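Local coordinates for protein probable adenylyl-sulfate kinase (Synechocystis sp., PDB 5CB8) that probably phosphorylates adenosine 5'-phosphosulfate with ATP to give 3'-phosphoadenylyl sulfate, the activated form of sulfate, at residues 34-39 / 127-132; 77-82 / 103-108; 26-31 / 123-128; 52-57 / 97-102. All coordinates share one frame; numbering follows the deposited sequence.

Interaction 1. Residues 34-39 / 127-132; sequences SGAGKT and VNAPLA. With SO4 (sulfate ion), chain H.
K38 lies across V127 at the start of its side chain and curls back over a bound sulfate at its end. Its CB already sits 3.2 Å from sulfate O3. CG touches both sides, the sulfate and V127 CB, the latter at 3.7 Å. From there the side chain folds over at chi3 (-60°) and chi4 (-68°), carrying CD and CE round the anion and bringing NZ to 2.7 Å from sulfate O3, while G32 O takes a second bond from NZ. The same O3 accepts K38 N; G37 N bonds O2 and, weakly, O3, T39 N bonds O1, and G35 N to O4 is nearly straight at 170°. These amides belong to the P-loop (Walker A), consistent with the ATP site expected here; the sulfate probably occupies a phosphate position. Behind the loop A36 CB makes apolar contacts with A129 CB at 3.7 Å and V127 CG1 at 4.0 Å. V127 CG1 also lies 3.4 Å from A36 O, whose hydrogen-bond partner is T173 OG1. The loop joins strand 26-31 to helix 38-50, its back resting on the chain that runs from strand 122-127 into helix 131-137.

Interaction 2. Residues 77-82 / 103-108; sequences EDRDTN and SAISPY. With ADX (adenosine-5'-phosphosulfate), chain G; SO4 (sulfate ion), chain I.
R79 reaches from helix 76-94 across the ring of P107, the two side chains meeting at about a right angle with R79 CD 3.9 Å from P107 CG. Its chain is extended from CG to NE, which carries the guanidinium past the proline to the bound adenosine-5'-phosphosulfate. There the sulfate oxygen O3B lies in the guanidinium plane, at its edge, bonded to NH1 at 2.9 Å; I105 CD1 also lies near that plane, 4.5 Å from R79 NH1. NE pairs with D159 and the F74 carbonyl, which helps to fix the group's rotation. The next residue, D80, meets Y108 at about a right angle too, carboxylate and ring planes 82° apart, with D80 OD1 3.9 Å from Y108 CD2. K76 ties this pair together, as a salt-bridge partner of D80 and a cation on the Y108 ring.

N82 works beside R79: with CG anti to the backbone N (chi1 -179°), ND2 gives a bond of 3.0 Å to O1B and a weak one to O1A. Opposing them, the loop offers backbone amides, I105 N to O2A and S106 N to O2B, both at 2.8 Å. S106 OG turns back to A104 O, its donor well above the carbonyl plane, and also bonds W29 NE1 and T31 OG1. S106 is probably the phosphoserine intermediate. The phosphosulfate is therefore gripped by side chains of the helix and main-chain N-H groups of the loop, with R65 as a further partner of the ligand, an arrangement that would offset its negative charge.

Interaction 3. Residues 26-31 / 123-128; sequences VTIWLT and LEVFVN
L30 lies alongside V125, both pointing to the same side of the sheet, with L30 CD1 3.8 Å from V125 CB. The leucine also leans obliquely over the next residue on that face, its CG 3.8 Å from V127 CG2. V125 has CG1 anti to the backbone N (chi1 -179°), which leaves CG2 beside that N, where it touches both I28 CG2 and L30 CD1, each at 3.9 Å. Helices 38-50 and 178-191 pack on this apolar face. The backbones beneath are neighbouring parallel strands of the five-stranded 2-3-1-4-5 sheet of a P-loop kinase, their axes 4.7 Å apart and crossing at -23°. Five bonds alternate between them, from L123 N to T27 O through to V127 N to T31 O, the last bent to 149°. L30 CA adds a C-H...O contact to V125 O at 3.4 Å. The opposite face is more polar. T31 CG2 takes the crowded position between backbone N and carbonyl carbon, where it touches V125 O at 3.5 Å and leaves OG1 to bond I105 O. The W29 side chain leads away from E124: its NE1 bonds S106 OG, whereas the E124 carboxylate pairs with R112. T31 O lies in the plane of the F126 ring, at its edge.

Interaction 4. Residues 52-57 / 97-102; sequences SGYRLE and GVIVLV
L56 and I99 form the close-packed part of the contact, CB to CB at 4.2 Å, with backbone and side chain both pressed together. L56 CA is 3.1 Å from I99 O in a C-H...O contact, and its CB is almost as near to the same oxygen. With CG turned between backbone N and carbonyl carbon (chi1 70°), L56 directs CD1 to L101 CD2 at 4.4 Å, under helix 38-50. Y54 CB touches I99 CD1 just ahead of the strand, while its hydroxyl bonds the backbone of E196. Three ladder bonds hold the strands: R55 O takes I99 N at 3.2 Å, I99 O takes E57 N, and E57 O takes L101 N at 2.9 Å.

The R55 side is looser, although N96 of the second subunit packs against R55 and V98. R55 bends at chi2 and chi3, which lays its guanidinium over G97; G97 O lies 3.7 Å above one face of the group, toward its rim, and NH1 bonds N96 O of the same chain. V98 crosses the arginine at about a right angle, CG2 to R55 NH1 at 3.7 Å, and its other methyl, CG1, meets E57 CG. That glutamate leads away to R95 and N96 of the second subunit, the first a salt bridge, the second a hydrogen bond, and this end of the contact adjoins the dimer interface. G97, at positive phi, closes helix 76-94 in a Schellman motif before the chain enters strand 99-103. Strand 56-60 beside it is the outermost on this side of the chain's parallel sheet, the alpha/beta core of the P-loop kinase fold.

Interactions 3 and 4 are joined through one sheet: strands 26-31 and 99-103 are neighbours, with I28 N 2.7 Å from V100 O. Following the strands to their C-terminal ends leads to the active site. There strand 26-31 runs into the P-loop of interaction 1 and strand 99-103 into the ligand-binding loop of interaction 2. These two sites touch, K38 CB lying 3.2 Å from S103 OG, and the K38 side chain is about 5 Å, between nearest atoms, from the bound adenosine-5'-phosphosulfate. Interaction 3 backs the probable phosphoserine position, with W29 NE1 3.0 Å from S106 OG. Interaction 4 lies farther from the site, its centre about 22 Å from that of interaction 2, with one side against the second subunit.

Interaction 1. Residues 34-39 / 127-132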
# COMPACT_ATOMS: atom_id res chain seq x y z
N SER B 34 -9.03 -21.20 5.37
CA SER B 34 -7.68 -21.49 5.86
C SER B 34 -7.34 -22.93 5.52
O SER B 34 -8.11 -23.84 5.86
CB SER B 34 -7.58 -21.28 7.37
OG SER B 34 -6.40 -21.89 7.90
N GLY B 35 -6.21 -23.15 4.86
CA GLY B 35 -5.79 -24.50 4.54
C GLY B 35 -6.24 -24.99 3.17
O GLY B 35 -5.88 -26.08 2.76
N ALA B 36 -7.02 -24.18 2.45
CA ALA B 36 -7.56 -24.61 1.16
C ALA B 36 -6.51 -24.68 0.04
O ALA B 36 -6.78 -25.21 -1.04
CB ALA B 36 -8.72 -23.71 0.74
N GLY B 37 -5.32 -24.12 0.29
CA GLY B 37 -4.23 -24.21 -0.68
C GLY B 37 -3.96 -22.92 -1.44
O GLY B 37 -3.30 -22.94 -2.49
N LYS B 38 -4.42 -21.79 -0.91
CA LYS B 38 -4.25 -20.50 -1.59
C LYS B 38 -2.77 -20.13 -1.76
O LYS B 38 -2.34 -19.74 -2.84
CB LYS B 38 -4.97 -19.38 -0.83
CG LYS B 38 -6.48 -19.53 -0.68
CD LYS B 38 -7.08 -18.30 -0.01
CE LYS B 38 -6.49 -18.09 1.39
NZ LYS B 38 -6.90 -19.17 2.34
N THR B 39 -1.99 -20.25 -0.69
CA THR B 39 -0.58 -19.88 -0.73
C THR B 39 0.22 -20.75 -1.71
O THR B 39 1.09 -20.26 -2.45
CB THR B 39 0.02 -19.95 0.69
OG1 THR B 39 -0.46 -18.84 1.45
CG2 THR B 39 1.52 -19.92 0.64
N VAL B 127 -10.54 -20.52 -4.36
CA VAL B 127 -9.80 -21.70 -3.96
C VAL B 127 -10.69 -22.48 -3.02
O VAL B 127 -10.81 -22.15 -1.83
CB VAL B 127 -8.47 -21.32 -3.29
CG1 VAL B 127 -7.66 -22.57 -2.99
CG2 VAL B 127 -7.68 -20.39 -4.21
N ASN B 128 -11.34 -23.51 -3.58
CA ASN B 128 -12.44 -24.20 -2.92
C ASN B 128 -12.04 -25.59 -2.45
O ASN B 128 -11.97 -26.53 -3.25
CB ASN B 128 -13.61 -24.29 -3.92
CG ASN B 128 -14.85 -24.97 -3.34
OD1 ASN B 128 -14.93 -25.27 -2.15
ND2 ASN B 128 -15.84 -25.18 -4.20
N ALA B 129 -11.78 -25.72 -1.15
CA ALA B 129 -11.57 -27.03 -0.53
C ALA B 129 -12.65 -27.25 0.53
O ALA B 129 -13.06 -26.30 1.19
CB ALA B 129 -10.19 -27.10 0.11
N PRO B 130 -13.12 -28.49 0.70
CA PRO B 130 -14.16 -28.74 1.70
C PRO B 130 -13.63 -28.41 3.10
O PRO B 130 -12.44 -28.61 3.36
CB PRO B 130 -14.40 -30.24 1.59
CG PRO B 130 -14.00 -30.59 0.18
CD PRO B 130 -12.81 -29.70 -0.09
N LEU B 131 -14.50 -27.92 3.98
CA LEU B 131 -14.09 -27.63 5.34
C LEU B 131 -13.47 -28.85 6.00
O LEU B 131 -12.46 -28.75 6.70
CB LEU B 131 -15.28 -27.13 6.18
CG LEU B 131 -14.94 -26.85 7.65
CD1 LEU B 131 -14.16 -25.55 7.79
CD2 LEU B 131 -16.19 -26.79 8.51
N ALA B 132 -14.07 -30.02 5.77
CA ALA B 132 -13.60 -31.23 6.44
C ALA B 132 -12.18 -31.59 6.01
O ALA B 132 -11.39 -32.09 6.81
CB ALA B 132 -14.55 -32.40 6.16
S SO4 H . -4.16 -21.54 2.53
O1 SO4 H . -3.09 -20.70 2.02
O2 SO4 H . -3.77 -22.95 2.45
O3 SO4 H . -5.36 -21.33 1.71
O4 SO4 H . -4.48 -21.22 3.93

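Interaction 2. Residues 77-82 / 103-108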
# COMPACT_ATOMS: atom_id res chain seq x y z
N GLU B 77 -14.89 -5.97 11.76
CA GLU B 77 -14.31 -4.67 11.44
C GLU B 77 -12.87 -4.78 10.95
O GLU B 77 -12.46 -4.11 9.97
CB GLU B 77 -14.30 -3.76 12.67
CG GLU B 77 -15.63 -3.15 13.01
CD GLU B 77 -15.48 -2.07 14.07
OE1 GLU B 77 -14.44 -2.08 14.76
OE2 GLU B 77 -16.39 -1.22 14.19
N ASP B 78 -12.09 -5.60 11.64
CA ASP B 78 -10.67 -5.72 11.31
C ASP B 78 -10.44 -6.49 10.00
O ASP B 78 -9.52 -6.16 9.24
CB ASP B 78 -9.90 -6.36 12.48
CG ASP B 78 -9.56 -5.36 13.57
OD1 ASP B 78 -10.03 -4.20 13.50
OD2 ASP B 78 -8.81 -5.74 14.50
N ARG B 79 -11.26 -7.50 9.73
CA ARG B 79 -11.14 -8.20 8.45
C ARG B 79 -11.53 -7.27 7.30
O ARG B 79 -10.92 -7.33 6.21
CB ARG B 79 -12.00 -9.47 8.41
CG ARG B 79 -11.57 -10.57 9.38
CD ARG B 79 -12.47 -11.77 9.19
NE ARG B 79 -12.42 -12.77 10.26
CZ ARG B 79 -11.83 -13.96 10.17
NH1 ARG B 79 -11.17 -14.30 9.07
NH2 ARG B 79 -11.88 -14.80 11.20
N ASP B 80 -12.52 -6.41 7.53
CA ASP B 80 -12.90 -5.44 6.51
C ASP B 80 -11.77 -4.45 6.27
O ASP B 80 -11.42 -4.14 5.12
CB ASP B 80 -14.19 -4.69 6.89
CG ASP B 80 -15.44 -5.55 6.75
OD1 ASP B 80 -15.32 -6.71 6.29
OD2 ASP B 80 -16.55 -5.06 7.07
N THR B 81 -11.19 -3.95 7.35
CA THR B 81 -10.08 -3.01 7.23
C THR B 81 -8.93 -3.68 6.49
O THR B 81 -8.32 -3.09 5.59
CB THR B 81 -9.60 -2.52 8.60
OG1 THR B 81 -10.68 -1.82 9.24
CG2 THR B 81 -8.41 -1.58 8.44
N ASN B 82 -8.64 -4.92 6.87
CA ASN B 82 -7.53 -5.66 6.28
C ASN B 82 -7.70 -5.80 4.77
O ASN B 82 -6.81 -5.42 3.99
CB ASN B 82 -7.43 -7.04 6.95
CG ASN B 82 -6.27 -7.88 6.41
OD1 ASN B 82 -5.11 -7.45 6.43
ND2 ASN B 82 -6.58 -9.09 5.95
N SER B 103 -3.52 -13.24 -1.81
CA SER B 103 -3.98 -14.47 -1.17
C SER B 103 -4.49 -14.09 0.21
O SER B 103 -3.71 -13.74 1.09
CB SER B 103 -2.83 -15.47 -1.03
OG SER B 103 -3.28 -16.65 -0.39
N ALA B 104 -5.81 -14.14 0.39
CA ALA B 104 -6.41 -13.74 1.66
C ALA B 104 -7.73 -14.46 1.82
O ALA B 104 -8.45 -14.65 0.85
CB ALA B 104 -6.63 -12.22 1.69
N ILE B 105 -8.04 -14.88 3.05
CA ILE B 105 -9.31 -15.57 3.27
C ILE B 105 -10.44 -14.74 2.70
O ILE B 105 -11.27 -15.27 1.96
CB ILE B 105 -9.56 -15.87 4.75
CG1 ILE B 105 -8.63 -16.99 5.24
CG2 ILE B 105 -11.01 -16.31 4.97
CD1 ILE B 105 -8.81 -17.28 6.74
N SER B 106 -10.43 -13.43 2.97
CA SER B 106 -11.45 -12.50 2.47
C SER B 106 -12.85 -13.10 2.45
O SER B 106 -13.44 -13.29 1.38
CB SER B 106 -11.07 -11.97 1.07
OG SER B 106 -10.65 -13.01 0.20
N PRO B 107 -13.39 -13.39 3.64
CA PRO B 107 -14.59 -14.22 3.78
C PRO B 107 -15.88 -13.49 3.46
O PRO B 107 -16.91 -14.15 3.33
CB PRO B 107 -14.56 -14.61 5.26
CG PRO B 107 -13.89 -13.44 5.93
CD PRO B 107 -12.84 -12.97 4.95
N TYR B 108 -15.85 -12.16 3.34
CA TYR B 108 -17.08 -11.42 3.02
C TYR B 108 -17.22 -11.05 1.54
O TYR B 108 -16.43 -10.26 1.00
CB TYR B 108 -17.20 -10.18 3.92
CG TYR B 108 -17.38 -10.56 5.37
CD1 TYR B 108 -18.61 -11.00 5.84
CD2 TYR B 108 -16.31 -10.52 6.26
CE1 TYR B 108 -18.79 -11.36 7.17
CE2 TYR B 108 -16.48 -10.89 7.60
CZ TYR B 108 -17.72 -11.31 8.04
OH TYR B 108 -17.90 -11.67 9.36
SB ADX G . -8.92 -12.21 6.36
O1B ADX G . -8.73 -10.87 6.94
O2B ADX G . -8.86 -12.17 4.89
O3B ADX G . -10.21 -12.75 6.82
PA ADX G . -6.35 -13.22 6.31
O1A ADX G . -5.74 -11.82 6.22
O2A ADX G . -6.22 -14.00 5.01
O3A ADX G . -7.84 -13.14 6.86
O5' ADX G . -5.56 -14.00 7.46
C5' ADX G . -5.85 -15.35 7.71
C4' ADX G . -4.80 -16.07 8.36
O4' ADX G . -4.76 -15.64 9.77
C3' ADX G . -5.07 -17.51 8.36
O3' ADX G . -4.31 -18.10 7.40
C2' ADX G . -4.64 -17.99 9.69
O2' ADX G . -3.37 -18.46 9.62
C1' ADX G . -4.64 -16.79 10.58
N9 ADX G . -5.67 -16.75 11.58
C8 ADX G . -5.51 -16.48 12.89
N7 ADX G . -6.72 -16.36 13.46
C5 ADX G . -7.66 -16.54 12.51
C6 ADX G . -9.06 -16.51 12.53
N6 ADX G . -9.78 -16.21 13.75
N1 ADX G . -9.73 -16.74 11.38
C2 ADX G . -9.06 -16.98 10.23
N3 ADX G . -7.72 -17.00 10.17
C4 ADX G . -7.00 -16.78 11.29
S SO4 I . -12.08 0.50 6.90
O1 SO4 I . -11.17 0.52 5.75
O2 SO4 I . -11.29 0.55 8.13
O3 SO4 I . -12.95 1.68 6.83
O4 SO4 I . -12.92 -0.71 6.88

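Interaction 3. Residues 26-31 / 123-128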
# COMPACT_ATOMS: atom_id res chain seq x y z
N VAL B 26 -3.34 -6.24 -13.49
CA VAL B 26 -4.48 -7.03 -13.06
C VAL B 26 -4.25 -7.54 -11.64
O VAL B 26 -3.14 -7.91 -11.26
CB VAL B 26 -4.77 -8.21 -14.06
CG1 VAL B 26 -3.57 -9.13 -14.19
CG2 VAL B 26 -6.02 -8.99 -13.64
N THR B 27 -5.31 -7.52 -10.83
CA THR B 27 -5.26 -8.15 -9.51
C THR B 27 -5.88 -9.53 -9.60
O THR B 27 -7.05 -9.68 -9.97
CB THR B 27 -6.01 -7.31 -8.48
OG1 THR B 27 -5.28 -6.09 -8.25
CG2 THR B 27 -6.15 -8.07 -7.16
N ILE B 28 -5.09 -10.55 -9.27
CA ILE B 28 -5.57 -11.93 -9.24
C ILE B 28 -5.84 -12.26 -7.77
O ILE B 28 -4.89 -12.34 -6.97
CB ILE B 28 -4.53 -12.89 -9.84
CG1 ILE B 28 -4.17 -12.44 -11.27
CG2 ILE B 28 -5.05 -14.34 -9.84
CD1 ILE B 28 -2.95 -13.14 -11.83
N TRP B 29 -7.11 -12.44 -7.42
CA TRP B 29 -7.53 -12.45 -6.02
C TRP B 29 -7.98 -13.84 -5.56
O TRP B 29 -9.07 -14.29 -5.91
CB TRP B 29 -8.67 -11.45 -5.79
CG TRP B 29 -9.00 -11.22 -4.34
CD1 TRP B 29 -9.69 -12.06 -3.51
CD2 TRP B 29 -8.65 -10.08 -3.54
NE1 TRP B 29 -9.79 -11.52 -2.25
CE2 TRP B 29 -9.16 -10.30 -2.25
CE3 TRP B 29 -7.95 -8.89 -3.81
CZ2 TRP B 29 -8.98 -9.38 -1.21
CZ3 TRP B 29 -7.79 -7.97 -2.78
CH2 TRP B 29 -8.30 -8.22 -1.50
N LEU B 30 -7.13 -14.50 -4.77
CA LEU B 30 -7.45 -15.85 -4.29
C LEU B 30 -8.15 -15.78 -2.93
O LEU B 30 -7.59 -15.28 -1.95
CB LEU B 30 -6.18 -16.71 -4.21
CG LEU B 30 -5.75 -17.37 -5.52
CD1 LEU B 30 -5.40 -16.35 -6.58
CD2 LEU B 30 -4.56 -18.31 -5.32
N THR B 31 -9.38 -16.29 -2.89
CA THR B 31 -10.17 -16.32 -1.67
C THR B 31 -10.50 -17.78 -1.33
O THR B 31 -10.61 -18.61 -2.23
CB THR B 31 -11.47 -15.50 -1.85
OG1 THR B 31 -12.27 -15.57 -0.67
CG2 THR B 31 -12.29 -16.01 -3.04
N LEU B 123 -9.51 -10.43 -11.10
CA LEU B 123 -9.95 -11.80 -11.33
C LEU B 123 -10.15 -12.47 -9.99
O LEU B 123 -9.20 -12.63 -9.22
CB LEU B 123 -8.89 -12.59 -12.11
CG LEU B 123 -8.72 -12.30 -13.59
CD1 LEU B 123 -7.83 -13.37 -14.24
CD2 LEU B 123 -10.09 -12.27 -14.24
N GLU B 124 -11.39 -12.88 -9.70
CA GLU B 124 -11.68 -13.56 -8.44
C GLU B 124 -11.45 -15.06 -8.61
O GLU B 124 -12.10 -15.71 -9.44
CB GLU B 124 -13.14 -13.31 -8.01
CG GLU B 124 -13.52 -13.93 -6.66
CD GLU B 124 -14.98 -13.69 -6.31
OE1 GLU B 124 -15.85 -13.81 -7.20
OE2 GLU B 124 -15.28 -13.39 -5.13
N VAL B 125 -10.54 -15.62 -7.83
CA VAL B 125 -10.24 -17.03 -7.91
C VAL B 125 -10.73 -17.69 -6.62
O VAL B 125 -10.23 -17.39 -5.54
CB VAL B 125 -8.72 -17.26 -8.09
CG1 VAL B 125 -8.41 -18.75 -8.20
CG2 VAL B 125 -8.21 -16.52 -9.34
N PHE B 126 -11.73 -18.57 -6.74
CA PHE B 126 -12.25 -19.29 -5.58
C PHE B 126 -11.41 -20.55 -5.37
O PHE B 126 -11.52 -21.52 -6.12
CB PHE B 126 -13.72 -19.68 -5.84
CG PHE B 126 -14.40 -20.39 -4.69
CD1 PHE B 126 -13.84 -20.39 -3.41
CD2 PHE B 126 -15.61 -21.04 -4.89
CE1 PHE B 126 -14.47 -21.05 -2.36
CE2 PHE B 126 -16.25 -21.69 -3.84
CZ PHE B 126 -15.67 -21.69 -2.57
N VAL B 127 -10.54 -20.52 -4.36
CA VAL B 127 -9.80 -21.70 -3.96
C VAL B 127 -10.69 -22.48 -3.02
O VAL B 127 -10.81 -22.15 -1.83
CB VAL B 127 -8.47 -21.32 -3.29
CG1 VAL B 127 -7.66 -22.57 -2.99
CG2 VAL B 127 -7.68 -20.39 -4.21
N ASN B 128 -11.34 -23.51 -3.58
CA ASN B 128 -12.44 -24.20 -2.92
C ASN B 128 -12.04 -25.59 -2.45
O ASN B 128 -11.97 -26.53 -3.25
CB ASN B 128 -13.61 -24.29 -3.92
CG ASN B 128 -14.85 -24.97 -3.34
OD1 ASN B 128 -14.93 -25.27 -2.15
ND2 ASN B 128 -15.84 -25.18 -4.20

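Interaction 4. Residues 52-57 / 97-102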
# COMPACT_ATOMS: atom_id res chain seq x y z
N SER B 52 8.42 -16.20 -16.96
CA SER B 52 8.04 -15.74 -18.29
C SER B 52 8.35 -14.26 -18.49
O SER B 52 8.11 -13.70 -19.57
CB SER B 52 6.57 -16.04 -18.57
OG SER B 52 6.37 -17.42 -18.82
N GLY B 53 8.87 -13.62 -17.45
CA GLY B 53 9.34 -12.25 -17.56
C GLY B 53 8.35 -11.22 -17.07
O GLY B 53 8.57 -10.02 -17.23
N TYR B 54 7.26 -11.68 -16.46
CA TYR B 54 6.24 -10.77 -15.98
C TYR B 54 6.61 -10.10 -14.66
O TYR B 54 7.34 -10.67 -13.84
CB TYR B 54 4.87 -11.46 -15.90
CG TYR B 54 4.36 -11.85 -17.26
CD1 TYR B 54 3.87 -10.89 -18.14
CD2 TYR B 54 4.41 -13.17 -17.69
CE1 TYR B 54 3.42 -11.24 -19.40
CE2 TYR B 54 3.96 -13.53 -18.95
CZ TYR B 54 3.47 -12.56 -19.80
OH TYR B 54 3.03 -12.92 -21.05
N ARG B 55 6.09 -8.89 -14.50
CA ARG B 55 6.38 -7.96 -13.41
C ARG B 55 5.26 -8.11 -12.40
O ARG B 55 4.12 -7.74 -12.69
CB ARG B 55 6.34 -6.55 -14.00
CG ARG B 55 7.16 -5.48 -13.32
CD ARG B 55 6.48 -4.10 -13.46
NE ARG B 55 5.90 -3.84 -14.79
CZ ARG B 55 5.12 -2.80 -15.07
NH1 ARG B 55 4.80 -1.92 -14.13
NH2 ARG B 55 4.64 -2.64 -16.31
N LEU B 56 5.54 -8.62 -11.20
CA LEU B 56 4.46 -8.87 -10.25
C LEU B 56 4.78 -8.51 -8.81
O LEU B 56 5.93 -8.29 -8.44
CB LEU B 56 3.98 -10.32 -10.35
CG LEU B 56 4.88 -11.46 -9.87
CD1 LEU B 56 4.67 -11.73 -8.39
CD2 LEU B 56 4.61 -12.71 -10.66
N GLU B 57 3.72 -8.44 -8.00
CA GLU B 57 3.83 -8.28 -6.55
C GLU B 57 2.88 -9.26 -5.90
O GLU B 57 1.78 -9.49 -6.41
CB GLU B 57 3.48 -6.85 -6.11
CG GLU B 57 4.48 -5.78 -6.57
CD GLU B 57 5.87 -5.97 -5.98
OE1 GLU B 57 6.01 -6.66 -4.94
OE2 GLU B 57 6.85 -5.43 -6.55
N GLY B 97 0.15 -1.02 -14.20
CA GLY B 97 0.64 -2.09 -15.05
C GLY B 97 1.13 -3.35 -14.36
O GLY B 97 1.53 -4.31 -15.03
N VAL B 98 1.10 -3.37 -13.03
CA VAL B 98 1.62 -4.51 -12.28
C VAL B 98 0.58 -5.63 -12.14
O VAL B 98 -0.62 -5.38 -11.98
CB VAL B 98 2.09 -4.07 -10.87
CG1 VAL B 98 2.78 -5.21 -10.16
CG2 VAL B 98 3.03 -2.89 -10.97
N ILE B 99 1.05 -6.88 -12.22
CA ILE B 99 0.20 -8.03 -11.93
C ILE B 99 0.29 -8.28 -10.43
O ILE B 99 1.37 -8.51 -9.90
CB ILE B 99 0.68 -9.28 -12.70
CG1 ILE B 99 0.42 -9.13 -14.20
CG2 ILE B 99 -0.01 -10.53 -12.17
CD1 ILE B 99 1.04 -10.24 -15.06
N VAL B 100 -0.85 -8.22 -9.74
CA VAL B 100 -0.86 -8.36 -8.29
C VAL B 100 -1.51 -9.68 -7.90
O VAL B 100 -2.65 -9.95 -8.29
CB VAL B 100 -1.64 -7.20 -7.63
CG1 VAL B 100 -1.55 -7.30 -6.10
CG2 VAL B 100 -1.09 -5.87 -8.11
N LEU B 101 -0.79 -10.50 -7.15
CA LEU B 101 -1.35 -11.76 -6.65
C LEU B 101 -1.74 -11.58 -5.20
O LEU B 101 -0.88 -11.39 -4.34
CB LEU B 101 -0.32 -12.89 -6.74
CG LEU B 101 -0.12 -13.66 -8.04
CD1 LEU B 101 -0.16 -12.77 -9.25
CD2 LEU B 101 1.19 -14.45 -8.02
N VAL B 102 -3.04 -11.64 -4.90
CA VAL B 102 -3.50 -11.53 -3.52
C VAL B 102 -3.95 -12.89 -3.02
O VAL B 102 -4.65 -13.62 -3.73
CB VAL B 102 -4.67 -10.55 -3.40
CG1 VAL B 102 -5.22 -10.54 -1.95
CG2 VAL B 102 -4.23 -9.14 -3.80